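Local coordinates for protein Myo-inositol 2-dehydrogenase (Lactobacillus plantarum WCFS1, PDB 3CEA) that probably catalyses the NAD-dependent oxidation of myo-inositol at its 2-hydroxyl, holding the dinucleotide in a Rossmann-fold domain, at residues F76-T81 against F99-L104; G151-M156 against D234-T239; R133-Y138 against G291-T296. All blocks are in the same frame, centred on the assembly; numbering follows the deposited sequence.

Contact 1 of 3, residues F76-T81 against F99-L104; sequences FIVAPT and FCEKPL. With NAD (nicotinamide-adenine-dinucleotide), chain E.
Phe76 and Ile77 pair in parallel with Phe99 and Cys100, Ile77 N giving to Phe99 O at 2.8 Å and Glu101 N to Ile77 O at 3.0 Å, after which the two chains part around NAD. Phe76 brings CD2 to within 3.5 Å of Phe99 CB; their rings are inclined at 45°, an oblique pairing of large apolar groups that suits a buried sheet face. On the face of Ile77, its CB rests near the small, apolar Cys100 SG. Beyond the strands, Val78 CG1 lies beside Glu101 CG. The Glu101 chain, bent at chi2 (-59°), delivers OE1 to the carboxamide N7N of NAD at 2.9 Å and also receives Lys102 N, while OE2 is held by His23; three partners thus fix the carboxylate. The nicotinamide ribose is gripped by backbone and hydroxyl: O3D donates to Ala79 O and is hydrogen-bonded to Thr81 OG1, and O2D donates to Lys102 O at 2.7 Å. Pro103, behind a cis peptide, sets CD 3.3 Å from Thr81 OG1. These are the C-terminal ends of the two strands of a Rossmann beta-alpha-beta unit: strand 9-14 pairs with segment 76-81, helix 84-93 covers Ile77, and helix 182-198 packs on Pro103.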
loop_
_atom_site.group_PDB
_atom_site.type_symbol
_atom_site.label_atom_id
_atom_site.label_comp_id
_atom_site.label_asym_id
_atom_site.label_seq_id
_atom_site.Cartn_x
_atom_site.Cartn_y
_atom_site.Cartn_z
ATOM N N PHE A 76 29.135 -21.295 -18.914
ATOM C CA PHE A 76 28.122 -21.024 -17.899
ATOM C C PHE A 76 27.591 -22.335 -17.329
ATOM O O PHE A 76 26.971 -23.125 -18.042
ATOM C CB PHE A 76 26.986 -20.177 -18.484
ATOM C CG PHE A 76 27.416 -18.804 -18.919
ATOM C CD1 PHE A 76 27.949 -18.595 -20.188
ATOM C CD2 PHE A 76 27.296 -17.719 -18.056
ATOM C CE1 PHE A 76 28.355 -17.329 -20.592
ATOM C CE2 PHE A 76 27.698 -16.445 -18.449
ATOM C CZ PHE A 76 28.229 -16.250 -19.722
ATOM N N ILE A 77 27.858 -22.569 -16.049
ATOM C CA ILE A 77 27.425 -23.797 -15.387
ATOM C C ILE A 77 26.117 -23.575 -14.617
ATOM O O ILE A 77 26.103 -23.004 -13.523
ATOM C CB ILE A 77 28.537 -24.396 -14.478
ATOM C CG1 ILE A 77 29.798 -24.687 -15.297
ATOM C CG2 ILE A 77 28.050 -25.669 -13.784
ATOM C CD1 ILE A 77 31.072 -24.810 -14.474
ATOM N N VAL A 78 25.020 -24.016 -15.229
ATOM C CA VAL A 78 23.695 -23.978 -14.615
ATOM C C VAL A 78 23.163 -25.414 -14.485
ATOM O O VAL A 78 21.970 -25.679 -14.674
ATOM C CB VAL A 78 22.703 -23.094 -15.423
ATOM C CG1 VAL A 78 21.591 -22.580 -14.515
ATOM C CG2 VAL A 78 23.425 -21.920 -16.079
ATOM N N ALA A 79 24.075 -26.336 -14.184
ATOM C CA ALA A 79 23.733 -27.716 -13.856
ATOM C C ALA A 79 23.511 -27.805 -12.343
ATOM O O ALA A 79 23.829 -26.855 -11.630
ATOM C CB ALA A 79 24.850 -28.650 -14.300
ATOM N N PRO A 80 22.953 -28.930 -11.844
ATOM C CA PRO A 80 22.728 -29.089 -10.399
ATOM C C PRO A 80 23.989 -28.891 -9.552
ATOM O O PRO A 80 25.103 -29.095 -10.035
ATOM C CB PRO A 80 22.233 -30.533 -10.276
ATOM C CG PRO A 80 21.634 -30.838 -11.597
ATOM C CD PRO A 80 22.477 -30.106 -12.596
ATOM N N THR A 81 23.790 -28.515 -8.290
ATOM C CA THR A 81 24.874 -28.161 -7.364
ATOM C C THR A 81 25.987 -29.214 -7.174
ATOM O O THR A 81 27.165 -28.844 -7.146
ATOM C CB THR A 81 24.310 -27.715 -5.990
ATOM O OG1 THR A 81 23.326 -26.697 -6.195
ATOM C CG2 THR A 81 25.407 -27.164 -5.096
ATOM N N PHE A 99 31.601 -18.958 -15.319
ATOM C CA PHE A 99 30.488 -18.448 -14.536
ATOM C C PHE A 99 29.723 -19.648 -13.991
ATOM O O PHE A 99 29.068 -20.373 -14.743
ATOM C CB PHE A 99 29.574 -17.567 -15.390
ATOM C CG PHE A 99 28.435 -16.943 -14.624
ATOM C CD1 PHE A 99 27.245 -17.644 -14.418
ATOM C CD2 PHE A 99 28.549 -15.650 -14.120
ATOM C CE1 PHE A 99 26.191 -17.073 -13.713
ATOM C CE2 PHE A 99 27.495 -15.068 -13.415
ATOM C CZ PHE A 99 26.314 -15.782 -13.211
ATOM N N CYS A 100 29.822 -19.860 -12.684
ATOM C CA CYS A 100 29.130 -20.965 -12.033
ATOM C C CYS A 100 27.995 -20.439 -11.168
ATOM O O CYS A 100 28.172 -19.483 -10.408
ATOM C CB CYS A 100 30.110 -21.782 -11.184
ATOM S SG CYS A 100 29.465 -23.359 -10.583
ATOM N N GLU A 101 26.828 -21.065 -11.287
ATOM C CA GLU A 101 25.686 -20.718 -10.450
ATOM C C GLU A 101 25.909 -21.081 -8.990
ATOM O O GLU A 101 26.748 -21.925 -8.667
ATOM C CB GLU A 101 24.396 -21.371 -10.965
ATOM C CG GLU A 101 23.587 -20.500 -11.926
ATOM C CD GLU A 101 23.148 -19.165 -11.322
ATOM O OE1 GLU A 101 23.138 -19.022 -10.079
ATOM O OE2 GLU A 101 22.798 -18.254 -12.102
ATOM N N LYS A 102 25.156 -20.419 -8.114
ATOM C CA LYS A 102 25.206 -20.679 -6.681
ATOM C C LYS A 102 24.443 -21.972 -6.366
ATOM O O LYS A 102 23.530 -22.340 -7.105
ATOM C CB LYS A 102 24.621 -19.484 -5.908
ATOM C CG LYS A 102 23.111 -19.286 -6.057
ATOM C CD LYS A 102 22.362 -19.977 -4.927
ATOM C CE LYS A 102 21.037 -20.557 -5.392
ATOM N NZ LYS A 102 20.243 -21.110 -4.261
ATOM N N PRO A 103 24.835 -22.690 -5.295
ATOM C CA PRO A 103 26.028 -22.494 -4.469
ATOM C C PRO A 103 27.250 -23.126 -5.132
ATOM O O PRO A 103 27.116 -23.770 -6.175
ATOM C CB PRO A 103 25.691 -23.233 -3.164
ATOM C CG PRO A 103 24.340 -23.877 -3.368
ATOM C CD PRO A 103 24.021 -23.821 -4.820
ATOM N N LEU A 104 28.426 -22.941 -4.534
ATOM C CA LEU A 104 29.665 -23.514 -5.069
ATOM C C LEU A 104 29.614 -25.041 -5.147
ATOM O O LEU A 104 30.099 -25.637 -6.111
ATOM C CB LEU A 104 30.883 -23.056 -4.253
ATOM C CG LEU A 104 31.220 -21.560 -4.252
ATOM C CD1 LEU A 104 32.356 -21.267 -3.287
ATOM C CD2 LEU A 104 31.563 -21.050 -5.649
HETATM P PA NAD E . 17.053 -27.908 -13.147
HETATM O O1A NAD E . 15.780 -27.242 -13.504
HETATM O O2A NAD E . 16.829 -29.260 -12.589
HETATM O O5B NAD E . 18.006 -27.952 -14.444
HETATM C C5B NAD E . 19.191 -28.721 -14.448
HETATM C C4B NAD E . 19.706 -28.869 -15.878
HETATM O O4B NAD E . 21.032 -29.371 -15.883
HETATM C C3B NAD E . 18.862 -29.834 -16.695
HETATM O O3B NAD E . 18.595 -29.225 -17.933
HETATM C C2B NAD E . 19.738 -31.058 -16.883
HETATM O O2B NAD E . 19.561 -31.660 -18.145
HETATM C C1B NAD E . 21.144 -30.503 -16.726
HETATM N N9A NAD E . 22.062 -31.499 -16.142
HETATM C C8A NAD E . 21.881 -32.214 -14.983
HETATM N N7A NAD E . 22.953 -33.016 -14.793
HETATM C C5A NAD E . 23.815 -32.827 -15.817
HETATM C C6A NAD E . 25.051 -33.391 -16.112
HETATM N N6A NAD E . 25.683 -34.104 -15.186
HETATM N N1A NAD E . 25.721 -32.994 -17.257
HETATM C C2A NAD E . 25.166 -32.045 -18.099
HETATM N N3A NAD E . 23.935 -31.489 -17.799
HETATM C C4A NAD E . 23.270 -31.873 -16.675
HETATM O O3 NAD E . 17.876 -27.014 -12.090
HETATM P PN NAD E . 17.789 -25.405 -12.083
HETATM O O1N NAD E . 17.800 -24.908 -13.481
HETATM O O2N NAD E . 16.699 -25.032 -11.159
HETATM O O5D NAD E . 19.150 -24.940 -11.367
HETATM C C5D NAD E . 20.422 -25.428 -11.723
HETATM C C4D NAD E . 21.451 -24.746 -10.827
HETATM O O4D NAD E . 21.153 -23.365 -10.707
HETATM C C3D NAD E . 21.464 -25.336 -9.425
HETATM O O3D NAD E . 22.793 -25.630 -9.064
HETATM C C2D NAD E . 20.894 -24.243 -8.541
HETATM O O2D NAD E . 21.552 -24.170 -7.300
HETATM C C1D NAD E . 21.098 -22.968 -9.349
HETATM N N1N NAD E . 20.011 -21.995 -9.121
HETATM C C2N NAD E . 20.338 -20.706 -8.783
HETATM C C3N NAD E . 19.336 -19.757 -8.556
HETATM C C7N NAD E . 19.677 -18.307 -8.357
HETATM O O7N NAD E . 18.735 -17.482 -7.711
HETATM N N7N NAD E . 20.849 -17.830 -8.787
HETATM C C4N NAD E . 17.999 -20.130 -8.675
HETATM C C5N NAD E . 17.675 -21.442 -9.018
HETATM C C6N NAD E . 18.694 -22.367 -9.239
#

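Contact 2 of 3, residues G151-M156 against D234-T239; sequences GKIIYM and DGVIAT
Tyr155 reaches across to Thr239, two residues beyond its strand partner Ile237. With CG anti to the backbone N (chi1 174°), the ring is carried over the neighbouring strand. CB and CG pass Ile237 O, CD1 comes to 3.1 Å from that same oxygen and 4.0 Å from Ile237 CB, CE1 lies near Ala238 CA, and at the tip OH donates to Thr239 OG1 at 2.7 Å. A tyrosine suits this place because its flat ring lies along the backbone of Ile237 and Ala238 and is long enough to bring the hydroxyl to Thr239. Underneath, the strands run parallel, with an angle of 18° between them: Ile237 N gives to Ile154 O, tilted from the carbonyl plane, Met156 N to Ile237 O, and Thr239 N to Met156 O at 2.9 Å. Ile154 and Tyr155 together face Met257 on strand 251-258, a classic beta bulge in the mixed sheet of the GFO/IDH/MocA C-terminal domain. Val236 sets CG2 3.6 Å from Ile153 O. On the other face, the small Ala238 sits beside selenomethionine Met156, which packs on helix 182-198; the Tyr155 face meets the second subunit, where Ile241 of that chain packs on Tyr155.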
loop_
_atom_site.group_PDB
_atom_site.type_symbol
_atom_site.label_atom_id
_atom_site.label_comp_id
_atom_site.label_asym_id
_atom_site.label_seq_id
_atom_site.Cartn_x
_atom_site.Cartn_y
_atom_site.Cartn_z
ATOM N N GLY A 151 20.665 4.801 10.279
ATOM C CA GLY A 151 21.549 4.710 11.440
ATOM C C GLY A 151 22.385 3.446 11.358
ATOM O O GLY A 151 22.755 3.013 10.265
ATOM N N LYS A 152 22.684 2.854 12.512
ATOM C CA LYS A 152 23.395 1.578 12.561
ATOM C C LYS A 152 22.398 0.430 12.508
ATOM O O LYS A 152 21.322 0.506 13.101
ATOM C CB LYS A 152 24.259 1.474 13.822
ATOM C CG LYS A 152 25.542 2.308 13.775
ATOM C CD LYS A 152 26.302 2.253 15.097
ATOM N N ILE A 153 22.760 -0.625 11.785
ATOM C CA ILE A 153 21.917 -1.814 11.653
ATOM C C ILE A 153 21.835 -2.549 12.988
ATOM O O ILE A 153 22.849 -2.729 13.667
ATOM C CB ILE A 153 22.454 -2.769 10.554
ATOM C CG1 ILE A 153 22.501 -2.053 9.201
ATOM C CG2 ILE A 153 21.601 -4.033 10.458
ATOM C CD1 ILE A 153 23.586 -2.558 8.276
ATOM N N ILE A 154 20.626 -2.953 13.370
ATOM C CA ILE A 154 20.439 -3.748 14.584
ATOM C C ILE A 154 19.863 -5.138 14.293
ATOM O O ILE A 154 20.108 -6.085 15.042
ATOM C CB ILE A 154 19.601 -2.998 15.676
ATOM C CG1 ILE A 154 18.172 -2.720 15.201
ATOM C CG2 ILE A 154 20.310 -1.706 16.112
ATOM C CD1 ILE A 154 17.305 -1.983 16.209
ATOM N N TYR A 155 19.116 -5.256 13.197
ATOM C CA TYR A 155 18.416 -6.497 12.863
ATOM C C TYR A 155 18.083 -6.590 11.381
ATOM O O TYR A 155 17.753 -5.588 10.744
ATOM C CB TYR A 155 17.135 -6.634 13.697
ATOM C CG TYR A 155 16.263 -7.811 13.318
ATOM C CD1 TYR A 155 16.519 -9.084 13.826
ATOM C CD2 TYR A 155 15.180 -7.650 12.455
ATOM C CE1 TYR A 155 15.723 -10.170 13.483
ATOM C CE2 TYR A 155 14.376 -8.731 12.100
ATOM C CZ TYR A 155 14.655 -9.988 12.620
ATOM O OH TYR A 155 13.863 -11.061 12.289
HETATM N N MSE A 156 18.159 -7.805 10.844
HETATM C CA MSE A 156 17.830 -8.057 9.447
HETATM C C MSE A 156 16.985 -9.312 9.302
HETATM O O MSE A 156 17.174 -10.291 10.024
HETATM C CB MSE A 156 19.095 -8.163 8.593
HETATM C CG MSE A 156 19.909 -6.869 8.534
HETATM SE SE MSE A 156 21.374 -6.937 7.274
HETATM C CE MSE A 156 20.365 -7.216 5.614
ATOM N N ASP A 234 29.348 -8.524 15.538
ATOM C CA ASP A 234 29.356 -7.212 16.193
ATOM C C ASP A 234 27.990 -6.781 16.734
ATOM O O ASP A 234 27.720 -5.583 16.867
ATOM C CB ASP A 234 29.953 -6.140 15.271
ATOM N N GLY A 235 27.140 -7.759 17.047
ATOM C CA GLY A 235 25.882 -7.498 17.750
ATOM C C GLY A 235 24.595 -7.763 16.984
ATOM O O GLY A 235 23.572 -8.115 17.582
ATOM N N VAL A 236 24.641 -7.592 15.665
ATOM C CA VAL A 236 23.448 -7.672 14.822
ATOM C C VAL A 236 22.749 -9.034 14.937
ATOM O O VAL A 236 23.395 -10.070 15.107
ATOM C CB VAL A 236 23.782 -7.321 13.341
ATOM C CG1 VAL A 236 22.552 -7.433 12.446
ATOM C CG2 VAL A 236 24.377 -5.915 13.241
ATOM N N ILE A 237 21.423 -9.016 14.881
ATOM C CA ILE A 237 20.633 -10.239 14.928
ATOM C C ILE A 237 19.902 -10.391 13.598
ATOM O O ILE A 237 19.500 -9.402 12.993
ATOM C CB ILE A 237 19.637 -10.228 16.116
ATOM C CG1 ILE A 237 20.377 -9.915 17.428
ATOM C CG2 ILE A 237 18.911 -11.570 16.227
ATOM C CD1 ILE A 237 19.509 -9.310 18.510
ATOM N N ALA A 238 19.755 -11.625 13.127
ATOM C CA ALA A 238 19.111 -11.863 11.842
ATOM C C ALA A 238 18.234 -13.106 11.845
ATOM O O ALA A 238 18.532 -14.089 12.526
ATOM C CB ALA A 238 20.149 -11.942 10.724
ATOM N N THR A 239 17.144 -13.036 11.087
ATOM C CA THR A 239 16.265 -14.174 10.861
ATOM C C THR A 239 16.246 -14.475 9.369
ATOM O O THR A 239 16.177 -13.557 8.549
ATOM C CB THR A 239 14.827 -13.886 11.342
ATOM O OG1 THR A 239 14.848 -13.540 12.731
ATOM C CG2 THR A 239 13.919 -15.097 11.144
HETATM O O HOH W 1 21.313 -5.841 17.275
#

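Contact 3 of 3, residues R133-Y138 against G291-T296; sequences RYDDSY and GERFDT
Asp135 meets Arg293 in a salt bridge just ahead of helix 136-146. A chi1 of 177° swings its carboxylate away from the backbone N and toward segment 291-296. OD1 takes Arg293 NH1 at 2.8 Å, approached from above the carboxylate plane, and OD2 takes a weak bond from Arg293 NH2 at 3.3 Å; the two planar groups stand 62° apart. As N-cap, Asp135 also accepts from Tyr138 N at OD2, at 3.1 Å, and weakly from Ser137 N, a role for which its short acidic side chain is well made. Ser137 turns its CB toward Arg293 NH2, but its OG is bonded to Arg273 N of the third subunit. In the first turn of the helix, Tyr138 brings CE2 to CE1 of Phe294 at 3.7 Å, edge against edge and near both ring planes, while its OH shares a water with Arg293 NH2. Phe294 CE1 also stands 3.6 Å over the centre of the guanidinium, and Arg293 CG covers a face of the Phe294 ring, a fold-back made possible by the bend at chi2 (64°). The carboxylate therefore serves an arginine and a helix start; the guanidinium and the helix N-H groups would both probably favour its ionised form.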
loop_
_atom_site.group_PDB
_atom_site.type_symbol
_atom_site.label_atom_id
_atom_site.label_comp_id
_atom_site.label_asym_id
_atom_site.label_seq_id
_atom_site.Cartn_x
_atom_site.Cartn_y
_atom_site.Cartn_z
ATOM N N ARG A 133 22.602 -8.946 -5.540
ATOM C CA ARG A 133 23.511 -7.807 -5.391
ATOM C C ARG A 133 23.432 -6.843 -6.580
ATOM O O ARG A 133 23.782 -5.666 -6.461
ATOM C CB ARG A 133 24.954 -8.285 -5.208
ATOM C CG ARG A 133 25.240 -8.948 -3.870
ATOM C CD ARG A 133 26.675 -8.672 -3.445
ATOM N NE ARG A 133 27.124 -9.541 -2.359
ATOM C CZ ARG A 133 28.281 -9.401 -1.716
ATOM N NH1 ARG A 133 29.117 -8.419 -2.038
ATOM N NH2 ARG A 133 28.607 -10.244 -0.744
ATOM N N TYR A 134 22.972 -7.360 -7.718
ATOM C CA TYR A 134 22.808 -6.581 -8.946
ATOM C C TYR A 134 21.422 -5.942 -9.051
ATOM O O TYR A 134 21.239 -4.973 -9.794
ATOM C CB TYR A 134 23.062 -7.462 -10.174
ATOM C CG TYR A 134 24.493 -7.937 -10.308
ATOM C CD1 TYR A 134 24.938 -9.079 -9.638
ATOM C CD2 TYR A 134 25.403 -7.245 -11.107
ATOM C CE1 TYR A 134 26.253 -9.516 -9.758
ATOM C CE2 TYR A 134 26.719 -7.674 -11.234
ATOM C CZ TYR A 134 27.136 -8.809 -10.559
ATOM O OH TYR A 134 28.435 -9.236 -10.684
ATOM N N ASP A 135 20.454 -6.492 -8.315
ATOM C CA ASP A 135 19.073 -6.000 -8.330
ATOM C C ASP A 135 19.006 -4.519 -7.955
ATOM O O ASP A 135 19.687 -4.076 -7.028
ATOM C CB ASP A 135 18.193 -6.829 -7.390
ATOM C CG ASP A 135 16.770 -6.312 -7.318
ATOM O OD1 ASP A 135 15.992 -6.560 -8.263
ATOM O OD2 ASP A 135 16.431 -5.651 -6.315
ATOM N N ASP A 136 18.180 -3.775 -8.690
ATOM C CA ASP A 136 18.063 -2.322 -8.548
ATOM C C ASP A 136 17.623 -1.886 -7.153
ATOM O O ASP A 136 18.151 -0.914 -6.611
ATOM C CB ASP A 136 17.094 -1.769 -9.601
ATOM C CG ASP A 136 17.220 -0.265 -9.780
ATOM N N SER A 137 16.664 -2.615 -6.582
ATOM C CA SER A 137 16.098 -2.297 -5.267
ATOM C C SER A 137 17.062 -2.584 -4.114
ATOM O O SER A 137 17.235 -1.748 -3.219
ATOM C CB SER A 137 14.768 -3.030 -5.054
ATOM O OG SER A 137 13.771 -2.535 -5.928
ATOM N N TYR A 138 17.686 -3.762 -4.136
ATOM C CA TYR A 138 18.689 -4.112 -3.132
ATOM C C TYR A 138 19.838 -3.105 -3.127
ATOM O O TYR A 138 20.286 -2.677 -2.058
ATOM C CB TYR A 138 19.204 -5.542 -3.325
ATOM C CG TYR A 138 18.223 -6.606 -2.879
ATOM C CD1 TYR A 138 17.957 -6.812 -1.525
ATOM C CD2 TYR A 138 17.561 -7.410 -3.808
ATOM C CE1 TYR A 138 17.059 -7.782 -1.107
ATOM C CE2 TYR A 138 16.656 -8.390 -3.399
ATOM C CZ TYR A 138 16.412 -8.571 -2.046
ATOM O OH TYR A 138 15.521 -9.535 -1.625
ATOM N N GLY A 291 12.596 -16.095 -11.229
ATOM C CA GLY A 291 13.081 -15.712 -12.550
ATOM C C GLY A 291 12.405 -14.484 -13.119
ATOM O O GLY A 291 13.022 -13.723 -13.863
ATOM N N GLU A 292 11.132 -14.298 -12.778
ATOM C CA GLU A 292 10.404 -13.086 -13.151
ATOM C C GLU A 292 10.799 -11.900 -12.272
ATOM O O GLU A 292 10.916 -10.773 -12.759
ATOM C CB GLU A 292 8.890 -13.317 -13.095
ATOM C CG GLU A 292 8.364 -14.214 -14.211
ATOM C CD GLU A 292 8.580 -13.630 -15.602
ATOM O OE1 GLU A 292 7.845 -12.691 -15.977
ATOM O OE2 GLU A 292 9.475 -14.120 -16.322
ATOM N N ARG A 293 11.004 -12.170 -10.985
ATOM C CA ARG A 293 11.409 -11.157 -10.013
ATOM C C ARG A 293 12.803 -10.600 -10.309
ATOM O O ARG A 293 13.022 -9.387 -10.240
ATOM C CB ARG A 293 11.338 -11.739 -8.590
ATOM C CG ARG A 293 12.025 -10.926 -7.485
ATOM C CD ARG A 293 11.387 -9.563 -7.258
ATOM N NE ARG A 293 12.099 -8.798 -6.239
ATOM C CZ ARG A 293 13.078 -7.926 -6.484
ATOM N NH1 ARG A 293 13.481 -7.687 -7.728
ATOM N NH2 ARG A 293 13.653 -7.286 -5.474
ATOM N N PHE A 294 13.732 -11.486 -10.657
ATOM C CA PHE A 294 15.134 -11.112 -10.792
ATOM C C PHE A 294 15.678 -11.139 -12.222
ATOM O O PHE A 294 16.899 -11.117 -12.425
ATOM C CB PHE A 294 15.992 -11.971 -9.858
ATOM C CG PHE A 294 15.770 -11.679 -8.401
ATOM C CD1 PHE A 294 16.153 -10.454 -7.858
ATOM C CD2 PHE A 294 15.175 -12.621 -7.571
ATOM C CE1 PHE A 294 15.947 -10.172 -6.509
ATOM C CE2 PHE A 294 14.972 -12.351 -6.220
ATOM C CZ PHE A 294 15.359 -11.122 -5.691
ATOM N N ASP A 295 14.773 -11.163 -13.202
ATOM C CA ASP A 295 15.134 -11.211 -14.624
ATOM C C ASP A 295 16.235 -10.216 -15.015
ATOM O O ASP A 295 17.228 -10.603 -15.634
ATOM C CB ASP A 295 13.895 -11.005 -15.500
ATOM C CG ASP A 295 14.184 -11.204 -16.978
ATOM O OD1 ASP A 295 14.415 -12.363 -17.395
ATOM O OD2 ASP A 295 14.173 -10.199 -17.722
ATOM N N THR A 296 16.054 -8.945 -14.651
ATOM C CA THR A 296 17.034 -7.893 -14.954
ATOM C C THR A 296 18.374 -8.135 -14.247
ATOM O O THR A 296 19.435 -8.003 -14.863
ATOM C CB THR A 296 16.496 -6.486 -14.603
ATOM O OG1 THR A 296 15.184 -6.317 -15.152
ATOM C CG2 THR A 296 17.411 -5.398 -15.155
HETATM O O HOH W 2 13.121 -8.320 -2.910
#

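Contacts 1 and 2 are both parallel strand pairs, but in different sheets: the first in the Rossmann sheet, the second in the mixed sheet of the C-terminal domain. Contact 3 joins the start of helix 136-146 to the junction between helices 290-293 and 295-311, relying on charge and ring packing. All three are largely buried. Contact 1 is nearest the chain centre and turns several of its polar groups to NAD; contact 2, its centre about 23 Å from that of the chain, is buried with the help of a second subunit, whereas contact 3 touches a third. Helix 182-198 packs on contacts 1 and 2, strand 251-258 on contacts 2 and 3; helix 136-146 leads into strand 153-163 of contact 2.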